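Local coordinates for protein teicoplanin pseudoaglycone deacetylases Orf2 (PDB 3DFF) that removes an acetyl group from the teicoplanin pseudoaglycone as a zinc-dependent deacetylase, probably a step in the biosynthesis of the lipoglycopeptide antibiotic teicoplanin, at residues V21-Q30 with M218-Y229; V136-D145 with A170-V180. One frame throughout, in Å; residues are numbered along the deposited sequence.

Contact 1: V21-Q30 with M218-Y229; sequences VLSFGAGLAQ and MRSQKFQAVERY
Lys222 lies lengthwise over the backbone of 21-30, its chain extended from CB to NZ with CG anti to its own backbone N (chi1 180°). The methylenes pass Gly25, where CG is 3.9 Å from the glycine CA, and CD packs 3.6 Å from Ala26 N. Gly25 has no CB to stand in the way, and its CA comes within 5.0 Å of the CA of Lys222. At the end of the chain NZ donates to Leu22 O at 2.9 Å, from well above the carbonyl plane; Glu262, by a salt bridge, and the hydroxyl of Tyr260 also hold this buried ammonium. Farther along, the two branches of Val21 divide the work: CG1 meets Ala225 CB and Val226 CG2, while CG2 lies in the plane of the Tyr229 ring at its edge, 3.3 Å from OH. That hydroxyl, bonded also to Asp79, accepts from a water that itself accepts from Val21 N. The side chains of Leu22 and Val226 cross at about a right angle, CD2 touching CG1 at 3.8 Å. Past the glycine, Ala29 CB meets Met218 SE (a selenomethionine) at 3.9 Å and makes a van der Waals contact with Gln221 OE1; Gln221 NE2 is hydrogen-bonded to His85 O. The close approach thus falls at Gly25 in an oblique antiparallel helix pair (135°, axes 8.2 Å apart) of the PIG-L family fold, on the helix that begins with zinc ligand Asp19.

Contact 2: V136-D145 with A170-V180; sequences VADDIRSIID and AALFATHEKNV
Ala174 makes a single knob-into-hole contact, its side chain sitting among Ala137, Ile140, Arg141 and Ile144, between two helices crossing at -44° with their axes 8.3 Å apart. Its CB meets Ile140 CG2 at 3.7 Å and Arg141 CG at 3.8 Å. The apolar contacts extend from this knob in both directions. Toward the N-terminal side of the two segments Ala170 CB presses against Val136 CG1 at 3.5 Å, and the small side chains of Ala137 and Ala170 allow their CA atoms to approach to 4.4 Å. Ile140 has CG1 anti to its carbonyl carbon (chi1 -62°), and the extended chi2 (167°) carries CD1 outward to 3.6 Å from Ala171 N, while CG2 stays on Ala174. Toward their C-terminal side Ile144 CG2 meets Val180 CG2, the two side chains sliding past each other in opposite directions; Val180 N bonds back to Thr175 O in the Schellman motif that closes helix 162-178, in which Asn179 takes a positive phi.

Charged groups line one border of this apolar strip. Arg141 forms a salt bridge with Glu177 across the contact. Its guanidinium and the Glu177 carboxylate lie nearly parallel, but OE1 sits over a guanidinium face, 3.1 Å from NH1, with no N-H aimed at it; the attraction is therefore one of charge. The Lys178 chain, bent at chi2, crosses Arg141 at about a right angle and ends at Asp145, where NZ donates to OD1 on its syn lone pair at 3.0 Å and only weakly to OD2.

Overall arrangement
Contact 1 and contact 2 are two helix pairings whose centres lie 25 Å apart, with nearest atoms about 13 Å from each other and no touch. Along the chain, 136-145 and 170-180 both fall between the two halves of contact 1, so the long-range pairing of helices 19-33 and 216-226 spans the more local one of helices 126-147 and 162-178. Both involve helices packed against the central mixed sheet: Leu28 touches strand 37-42, as does Ile140, while Thr175 and Val180 touch strand 151-155. The zinc ligands Asp19 and His164 lie on helices 19-33 and 162-178, so each pairing includes a helix contributing to the metal site.

Contact 1: V21-Q30 with M218-Y229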
loop_
_atom_site.group_PDB
_atom_site.type_symbol
_atom_site.label_atom_id
_atom_site.label_comp_id
_atom_site.label_asym_id
_atom_site.label_seq_id
_atom_site.Cartn_x
_atom_site.Cartn_y
_atom_site.Cartn_z
ATOM N N VAL A 21 6.185 -1.746 -2.442
ATOM C CA VAL A 21 7.317 -1.730 -3.383
ATOM C C VAL A 21 7.320 -0.421 -4.181
ATOM O O VAL A 21 8.341 0.258 -4.279
ATOM C CB VAL A 21 7.352 -2.980 -4.275
ATOM C CG1 VAL A 21 8.434 -2.851 -5.342
ATOM C CG2 VAL A 21 7.589 -4.223 -3.395
ATOM N N LEU A 22 6.169 -0.050 -4.731
ATOM C CA LEU A 22 6.065 1.215 -5.469
ATOM C C LEU A 22 6.490 2.412 -4.637
ATOM O O LEU A 22 7.154 3.338 -5.148
ATOM C CB LEU A 22 4.615 1.449 -5.891
ATOM C CG LEU A 22 4.143 0.650 -7.096
ATOM C CD1 LEU A 22 2.618 0.674 -7.142
ATOM C CD2 LEU A 22 4.749 1.195 -8.398
ATOM N N SER A 23 6.089 2.417 -3.373
ATOM C CA SER A 23 6.256 3.602 -2.532
ATOM C C SER A 23 7.542 3.613 -1.726
ATOM O O SER A 23 8.060 4.690 -1.401
ATOM C CB SER A 23 5.069 3.774 -1.582
ATOM O OG SER A 23 3.849 3.837 -2.298
ATOM N N PHE A 24 8.043 2.423 -1.400
ATOM C CA PHE A 24 9.069 2.303 -0.356
ATOM C C PHE A 24 10.082 1.203 -0.684
ATOM O O PHE A 24 10.866 0.806 0.180
ATOM C CB PHE A 24 8.374 2.065 1.001
ATOM C CG PHE A 24 9.265 2.246 2.218
ATOM C CD1 PHE A 24 9.961 3.432 2.436
ATOM C CD2 PHE A 24 9.363 1.233 3.160
ATOM C CE1 PHE A 24 10.775 3.592 3.575
ATOM C CE2 PHE A 24 10.166 1.376 4.298
ATOM C CZ PHE A 24 10.873 2.552 4.505
ATOM N N GLY A 25 10.088 0.739 -1.930
ATOM C CA GLY A 25 10.942 -0.378 -2.326
ATOM C C GLY A 25 12.415 -0.062 -2.115
ATOM O O GLY A 25 13.174 -0.924 -1.702
ATOM N N ALA A 26 12.810 1.175 -2.410
ATOM C CA ALA A 26 14.211 1.579 -2.183
ATOM C C ALA A 26 14.554 1.511 -0.695
ATOM O O ALA A 26 15.590 0.950 -0.327
ATOM C CB ALA A 26 14.489 2.973 -2.753
ATOM N N GLY A 27 13.676 2.056 0.149
ATOM C CA GLY A 27 13.797 1.978 1.614
ATOM C C GLY A 27 13.871 0.558 2.157
ATOM O O GLY A 27 14.696 0.251 3.038
ATOM N N LEU A 28 13.006 -0.312 1.644
ATOM C CA LEU A 28 13.004 -1.714 2.059
ATOM C C LEU A 28 14.324 -2.399 1.700
ATOM O O LEU A 28 14.895 -3.121 2.526
ATOM C CB LEU A 28 11.851 -2.463 1.393
ATOM C CG LEU A 28 10.465 -2.020 1.858
ATOM C CD1 LEU A 28 9.414 -2.626 0.954
ATOM C CD2 LEU A 28 10.217 -2.405 3.326
ATOM N N ALA A 29 14.775 -2.183 0.465
ATOM C CA ALA A 29 16.007 -2.790 -0.039
ATOM C C ALA A 29 17.214 -2.281 0.757
ATOM O O ALA A 29 18.112 -3.065 1.095
ATOM C CB ALA A 29 16.171 -2.498 -1.513
ATOM N N GLN A 30 17.207 -0.984 1.066
ATOM C CA GLN A 30 18.256 -0.363 1.892
ATOM C C GLN A 30 18.330 -1.029 3.257
ATOM O O GLN A 30 19.419 -1.410 3.713
ATOM C CB GLN A 30 18.008 1.147 2.053
ATOM C CG GLN A 30 18.994 1.887 2.975
ATOM C CD GLN A 30 20.340 2.162 2.318
ATOM O OE1 GLN A 30 20.589 1.771 1.173
ATOM N NE2 GLN A 30 21.221 2.844 3.045
HETATM N N MSE A 218 20.113 0.810 -5.530
HETATM C CA MSE A 218 18.826 0.646 -4.841
HETATM C C MSE A 218 17.666 1.108 -5.713
HETATM O O MSE A 218 16.593 0.506 -5.694
HETATM C CB MSE A 218 18.800 1.421 -3.529
HETATM C CG MSE A 218 19.840 1.005 -2.487
HETATM SE SE MSE A 218 19.732 -0.881 -1.983
HETATM C CE MSE A 218 21.120 -1.606 -3.158
ATOM N N ARG A 219 17.865 2.200 -6.452
ATOM C CA ARG A 219 16.839 2.645 -7.385
ATOM C C ARG A 219 16.612 1.564 -8.430
ATOM O O ARG A 219 15.470 1.243 -8.762
ATOM C CB ARG A 219 17.226 3.972 -8.057
ATOM C CG ARG A 219 16.276 4.383 -9.185
ATOM C CD ARG A 219 16.859 5.494 -10.061
ATOM N NE ARG A 219 16.184 5.615 -11.358
ATOM C CZ ARG A 219 16.424 4.865 -12.440
ATOM N NH1 ARG A 219 17.315 3.875 -12.416
ATOM N NH2 ARG A 219 15.736 5.081 -13.554
ATOM N N SER A 220 17.705 1.007 -8.956
ATOM C CA SER A 220 17.606 -0.015 -9.974
ATOM C C SER A 220 16.850 -1.223 -9.408
ATOM O O SER A 220 15.991 -1.794 -10.077
ATOM C CB SER A 220 19.004 -0.425 -10.464
ATOM O OG SER A 220 18.909 -1.383 -11.501
ATOM N N GLN A 221 17.168 -1.575 -8.168
ATOM C CA GLN A 221 16.592 -2.758 -7.533
ATOM C C GLN A 221 15.097 -2.543 -7.327
ATOM O O GLN A 221 14.287 -3.399 -7.689
ATOM C CB GLN A 221 17.295 -3.029 -6.211
ATOM C CG GLN A 221 16.984 -4.383 -5.617
ATOM C CD GLN A 221 17.766 -4.638 -4.356
ATOM O OE1 GLN A 221 18.479 -3.755 -3.850
ATOM N NE2 GLN A 221 17.655 -5.858 -3.834
ATOM N N LYS A 222 14.743 -1.380 -6.787
ATOM C CA LYS A 222 13.338 -0.994 -6.635
ATOM C C LYS A 222 12.594 -1.112 -7.966
ATOM O O LYS A 222 11.555 -1.761 -8.052
ATOM C CB LYS A 222 13.216 0.440 -6.127
ATOM C CG LYS A 222 11.733 0.884 -5.955
ATOM C CD LYS A 222 11.612 2.380 -5.640
ATOM C CE LYS A 222 10.140 2.806 -5.635
ATOM N NZ LYS A 222 9.910 4.123 -4.956
ATOM N N PHE A 223 13.096 -0.445 -9.004
ATOM C CA PHE A 223 12.412 -0.433 -10.297
ATOM C C PHE A 223 12.293 -1.827 -10.912
ATOM O O PHE A 223 11.262 -2.150 -11.488
ATOM C CB PHE A 223 13.080 0.566 -11.269
ATOM C CG PHE A 223 12.832 2.029 -10.928
ATOM C CD1 PHE A 223 12.201 2.414 -9.744
ATOM C CD2 PHE A 223 13.264 3.025 -11.806
ATOM C CE1 PHE A 223 11.990 3.777 -9.433
ATOM C CE2 PHE A 223 13.064 4.377 -11.511
ATOM C CZ PHE A 223 12.431 4.760 -10.328
ATOM N N GLN A 224 13.340 -2.653 -10.777
ATOM C CA GLN A 224 13.277 -4.046 -11.232
ATOM C C GLN A 224 12.185 -4.792 -10.450
ATOM O O GLN A 224 11.456 -5.591 -11.019
ATOM C CB GLN A 224 14.621 -4.752 -11.044
ATOM C CG GLN A 224 15.678 -4.345 -12.063
ATOM C CD GLN A 224 17.093 -4.665 -11.623
ATOM O OE1 GLN A 224 17.319 -5.412 -10.668
ATOM N NE2 GLN A 224 18.064 -4.088 -12.324
ATOM N N ALA A 225 12.083 -4.514 -9.156
ATOM C CA ALA A 225 11.063 -5.155 -8.309
ATOM C C ALA A 225 9.654 -4.744 -8.739
ATOM O O ALA A 225 8.764 -5.592 -8.874
ATOM C CB ALA A 225 11.297 -4.848 -6.841
ATOM N N VAL A 226 9.446 -3.448 -8.965
ATOM C CA VAL A 226 8.173 -2.979 -9.504
ATOM C C VAL A 226 7.790 -3.773 -10.758
ATOM O O VAL A 226 6.635 -4.184 -10.924
ATOM C CB VAL A 226 8.209 -1.456 -9.794
ATOM C CG1 VAL A 226 6.970 -1.010 -10.556
ATOM C CG2 VAL A 226 8.364 -0.670 -8.510
ATOM N N GLU A 227 8.762 -4.067 -11.624
ATOM C CA GLU A 227 8.461 -4.793 -12.847
ATOM C C GLU A 227 7.919 -6.207 -12.634
ATOM O O GLU A 227 7.362 -6.795 -13.561
ATOM C CB GLU A 227 9.689 -4.824 -13.764
ATOM C CG GLU A 227 10.034 -3.443 -14.262
ATOM C CD GLU A 227 11.222 -3.431 -15.191
ATOM O OE1 GLU A 227 12.270 -4.017 -14.844
ATOM O OE2 GLU A 227 11.101 -2.825 -16.272
ATOM N N ARG A 228 8.100 -6.753 -11.432
ATOM C CA ARG A 228 7.612 -8.093 -11.131
ATOM C C ARG A 228 6.095 -8.068 -11.054
ATOM O O ARG A 228 5.454 -9.100 -11.249
ATOM C CB ARG A 228 8.201 -8.630 -9.826
ATOM C CG ARG A 228 9.426 -9.506 -10.013
ATOM C CD ARG A 228 10.602 -8.708 -10.519
ATOM N NE ARG A 228 11.799 -9.546 -10.668
ATOM C CZ ARG A 228 12.827 -9.213 -11.446
ATOM N NH1 ARG A 228 12.803 -8.074 -12.131
ATOM N NH2 ARG A 228 13.876 -10.025 -11.550
ATOM N N TYR A 229 5.526 -6.888 -10.781
ATOM C CA TYR A 229 4.056 -6.765 -10.740
ATOM C C TYR A 229 3.495 -6.622 -12.137
ATOM O O TYR A 229 2.942 -5.565 -12.501
ATOM C CB TYR A 229 3.602 -5.609 -9.835
ATOM C CG TYR A 229 3.989 -5.780 -8.393
ATOM C CD1 TYR A 229 3.286 -6.656 -7.547
ATOM C CD2 TYR A 229 5.052 -5.056 -7.851
ATOM C CE1 TYR A 229 3.621 -6.781 -6.195
ATOM C CE2 TYR A 229 5.418 -5.201 -6.521
ATOM C CZ TYR A 229 4.702 -6.071 -5.689
ATOM O OH TYR A 229 5.084 -6.182 -4.385
HETATM O O HOH W 1 4.361 -4.081 -2.541
#

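Contact 2: V136-D145 with A170-V180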
loop_
_atom_site.group_PDB
_atom_site.type_symbol
_atom_site.label_atom_id
_atom_site.label_comp_id
_atom_site.label_asym_id
_atom_site.label_seq_id
_atom_site.Cartn_x
_atom_site.Cartn_y
_atom_site.Cartn_z
ATOM N N VAL A 136 -8.684 -5.193 10.996
ATOM C CA VAL A 136 -7.328 -5.059 10.496
ATOM C C VAL A 136 -6.383 -4.719 11.649
ATOM O O VAL A 136 -5.272 -5.256 11.711
ATOM C CB VAL A 136 -7.240 -3.991 9.389
ATOM C CG1 VAL A 136 -5.798 -3.833 8.905
ATOM C CG2 VAL A 136 -8.132 -4.397 8.206
ATOM N N ALA A 137 -6.823 -3.818 12.527
ATOM C CA ALA A 137 -6.036 -3.428 13.700
ATOM C C ALA A 137 -5.725 -4.650 14.577
ATOM O O ALA A 137 -4.614 -4.779 15.079
ATOM C CB ALA A 137 -6.757 -2.373 14.485
ATOM N N ASP A 138 -6.702 -5.548 14.726
ATOM C CA ASP A 138 -6.502 -6.790 15.498
ATOM C C ASP A 138 -5.359 -7.601 14.905
ATOM O O ASP A 138 -4.452 -8.054 15.622
ATOM C CB ASP A 138 -7.771 -7.658 15.511
ATOM C CG ASP A 138 -8.884 -7.098 16.385
ATOM O OD1 ASP A 138 -8.686 -6.079 17.082
ATOM O OD2 ASP A 138 -9.992 -7.697 16.379
ATOM N N ASP A 139 -5.412 -7.821 13.590
ATOM C CA ASP A 139 -4.387 -8.588 12.897
ATOM C C ASP A 139 -3.008 -7.930 12.977
ATOM O O ASP A 139 -1.999 -8.611 13.167
ATOM C CB ASP A 139 -4.793 -8.839 11.438
ATOM C CG ASP A 139 -5.803 -9.960 11.309
ATOM O OD1 ASP A 139 -6.511 -10.242 12.292
ATOM O OD2 ASP A 139 -5.869 -10.570 10.234
ATOM N N ILE A 140 -2.959 -6.610 12.855
ATOM C CA ILE A 140 -1.683 -5.908 12.981
ATOM C C ILE A 140 -1.124 -6.043 14.392
ATOM O O ILE A 140 0.081 -6.258 14.540
ATOM C CB ILE A 140 -1.756 -4.424 12.549
ATOM C CG1 ILE A 140 -2.125 -4.324 11.063
ATOM C CG2 ILE A 140 -0.405 -3.727 12.798
ATOM C CD1 ILE A 140 -2.522 -2.897 10.643
ATOM N N ARG A 141 -1.991 -5.948 15.403
ATOM C CA ARG A 141 -1.554 -6.141 16.798
ATOM C C ARG A 141 -0.945 -7.518 16.997
ATOM O O ARG A 141 0.110 -7.647 17.624
ATOM C CB ARG A 141 -2.709 -5.908 17.761
ATOM C CG ARG A 141 -2.873 -4.428 18.132
ATOM C CD ARG A 141 -3.821 -4.234 19.304
ATOM N NE ARG A 141 -5.174 -4.671 18.965
ATOM C CZ ARG A 141 -6.081 -3.903 18.365
ATOM N NH1 ARG A 141 -5.813 -2.637 18.072
ATOM N NH2 ARG A 141 -7.273 -4.392 18.082
ATOM N N SER A 142 -1.577 -8.531 16.411
ATOM C CA SER A 142 -1.082 -9.906 16.489
ATOM C C SER A 142 0.290 -10.027 15.845
ATOM O O SER A 142 1.193 -10.634 16.416
ATOM C CB SER A 142 -2.078 -10.875 15.851
ATOM O OG SER A 142 -3.296 -10.837 16.566
ATOM N N ILE A 143 0.461 -9.410 14.673
ATOM C CA ILE A 143 1.719 -9.462 13.954
ATOM C C ILE A 143 2.818 -8.693 14.702
ATOM O O ILE A 143 3.963 -9.137 14.741
ATOM C CB ILE A 143 1.552 -8.971 12.491
ATOM C CG1 ILE A 143 0.681 -9.959 11.714
ATOM C CG2 ILE A 143 2.892 -8.808 11.798
ATOM C CD1 ILE A 143 0.011 -9.343 10.501
ATOM N N ILE A 144 2.463 -7.564 15.303
ATOM C CA ILE A 144 3.405 -6.823 16.144
ATOM C C ILE A 144 3.896 -7.711 17.298
ATOM O O ILE A 144 5.083 -7.732 17.587
ATOM C CB ILE A 144 2.809 -5.502 16.672
ATOM C CG1 ILE A 144 2.720 -4.464 15.549
ATOM C CG2 ILE A 144 3.652 -4.914 17.805
ATOM C CD1 ILE A 144 1.834 -3.289 15.885
ATOM N N ASP A 145 2.989 -8.446 17.936
ATOM C CA ASP A 145 3.388 -9.351 19.032
ATOM C C ASP A 145 4.339 -10.449 18.543
ATOM O O ASP A 145 5.317 -10.808 19.219
ATOM C CB ASP A 145 2.156 -9.961 19.704
ATOM C CG ASP A 145 1.407 -8.968 20.573
ATOM O OD1 ASP A 145 2.015 -7.969 21.008
ATOM O OD2 ASP A 145 0.201 -9.194 20.838
ATOM N N ALA A 170 -5.834 1.593 10.749
ATOM C CA ALA A 170 -5.614 0.382 11.568
ATOM C C ALA A 170 -4.172 0.320 12.093
ATOM O O ALA A 170 -3.944 -0.012 13.259
ATOM C CB ALA A 170 -5.910 -0.856 10.767
ATOM N N ALA A 171 -3.202 0.621 11.231
ATOM C CA ALA A 171 -1.791 0.647 11.664
ATOM C C ALA A 171 -1.530 1.711 12.743
ATOM O O ALA A 171 -0.765 1.456 13.692
ATOM C CB ALA A 171 -0.846 0.846 10.473
ATOM N N LEU A 172 -2.155 2.881 12.614
ATOM C CA LEU A 172 -1.992 3.959 13.608
ATOM C C LEU A 172 -2.543 3.494 14.954
ATOM O O LEU A 172 -1.882 3.647 15.992
ATOM C CB LEU A 172 -2.671 5.244 13.157
ATOM C CG LEU A 172 -1.997 5.919 11.952
ATOM C CD1 LEU A 172 -2.749 7.219 11.618
ATOM C CD2 LEU A 172 -0.513 6.222 12.158
ATOM N N PHE A 173 -3.737 2.906 14.935
ATOM C CA PHE A 173 -4.358 2.428 16.169
ATOM C C PHE A 173 -3.523 1.328 16.819
ATOM O O PHE A 173 -3.272 1.372 18.038
ATOM C CB PHE A 173 -5.796 1.938 15.922
ATOM C CG PHE A 173 -6.720 2.990 15.357
ATOM C CD1 PHE A 173 -6.553 4.338 15.656
ATOM C CD2 PHE A 173 -7.792 2.618 14.538
ATOM C CE1 PHE A 173 -7.419 5.297 15.135
ATOM C CE2 PHE A 173 -8.652 3.572 14.017
ATOM C CZ PHE A 173 -8.464 4.917 14.310
ATOM N N ALA A 174 -3.098 0.352 16.021
ATOM C CA ALA A 174 -2.362 -0.799 16.544
ATOM C C ALA A 174 -1.019 -0.346 17.118
ATOM O O ALA A 174 -0.694 -0.700 18.246
ATOM C CB ALA A 174 -2.173 -1.864 15.469
ATOM N N THR A 175 -0.269 0.465 16.365
ATOM C CA THR A 175 1.051 0.947 16.817
ATOM C C THR A 175 0.933 1.853 18.038
ATOM O O THR A 175 1.826 1.867 18.898
ATOM C CB THR A 175 1.859 1.690 15.708
ATOM O OG1 THR A 175 1.102 2.811 15.216
ATOM C CG2 THR A 175 2.276 0.743 14.581
ATOM N N HIS A 176 -0.158 2.603 18.126
ATOM C CA HIS A 176 -0.382 3.457 19.285
ATOM C C HIS A 176 -0.571 2.603 20.533
ATOM O O HIS A 176 0.093 2.831 21.558
ATOM C CB HIS A 176 -1.592 4.348 19.047
ATOM C CG HIS A 176 -1.871 5.297 20.160
ATOM N ND1 HIS A 176 -3.150 5.675 20.503
ATOM C CD2 HIS A 176 -1.041 5.943 21.015
ATOM C CE1 HIS A 176 -3.095 6.526 21.516
ATOM N NE2 HIS A 176 -1.828 6.705 21.840
ATOM N N GLU A 177 -1.464 1.623 20.441
ATOM C CA GLU A 177 -1.754 0.729 21.563
ATOM C C GLU A 177 -0.520 -0.039 21.993
ATOM O O GLU A 177 -0.282 -0.202 23.201
ATOM C CB GLU A 177 -2.875 -0.239 21.206
ATOM C CG GLU A 177 -4.235 0.431 21.123
ATOM C CD GLU A 177 -5.335 -0.494 20.645
ATOM O OE1 GLU A 177 -5.309 -1.706 20.978
ATOM O OE2 GLU A 177 -6.240 0.007 19.941
ATOM N N LYS A 178 0.254 -0.507 21.014
ATOM C CA LYS A 178 1.478 -1.279 21.265
ATOM C C LYS A 178 2.730 -0.438 21.548
ATOM O O LYS A 178 3.787 -0.990 21.853
ATOM C CB LYS A 178 1.756 -2.260 20.112
ATOM C CG LYS A 178 0.698 -3.341 19.924
ATOM C CD LYS A 178 0.779 -4.402 21.010
ATOM C CE LYS A 178 -0.372 -5.387 20.902
ATOM N NZ LYS A 178 -0.302 -6.401 21.994
ATOM N N ASN A 179 2.612 0.884 21.422
ATOM C CA ASN A 179 3.734 1.805 21.629
ATOM C C ASN A 179 4.931 1.498 20.723
ATOM O O ASN A 179 6.067 1.377 21.187
ATOM C CB ASN A 179 4.148 1.820 23.113
ATOM C CG ASN A 179 4.664 3.172 23.568
ATOM O OD1 ASN A 179 4.751 4.125 22.783
ATOM N ND2 ASN A 179 5.027 3.259 24.850
ATOM N N VAL A 180 4.663 1.360 19.423
ATOM C CA VAL A 180 5.691 1.118 18.411
ATOM C C VAL A 180 5.780 2.344 17.485
ATOM O O VAL A 180 4.735 2.865 17.056
ATOM C CB VAL A 180 5.357 -0.158 17.564
ATOM C CG1 VAL A 180 6.355 -0.363 16.457
ATOM C CG2 VAL A 180 5.297 -1.417 18.443
#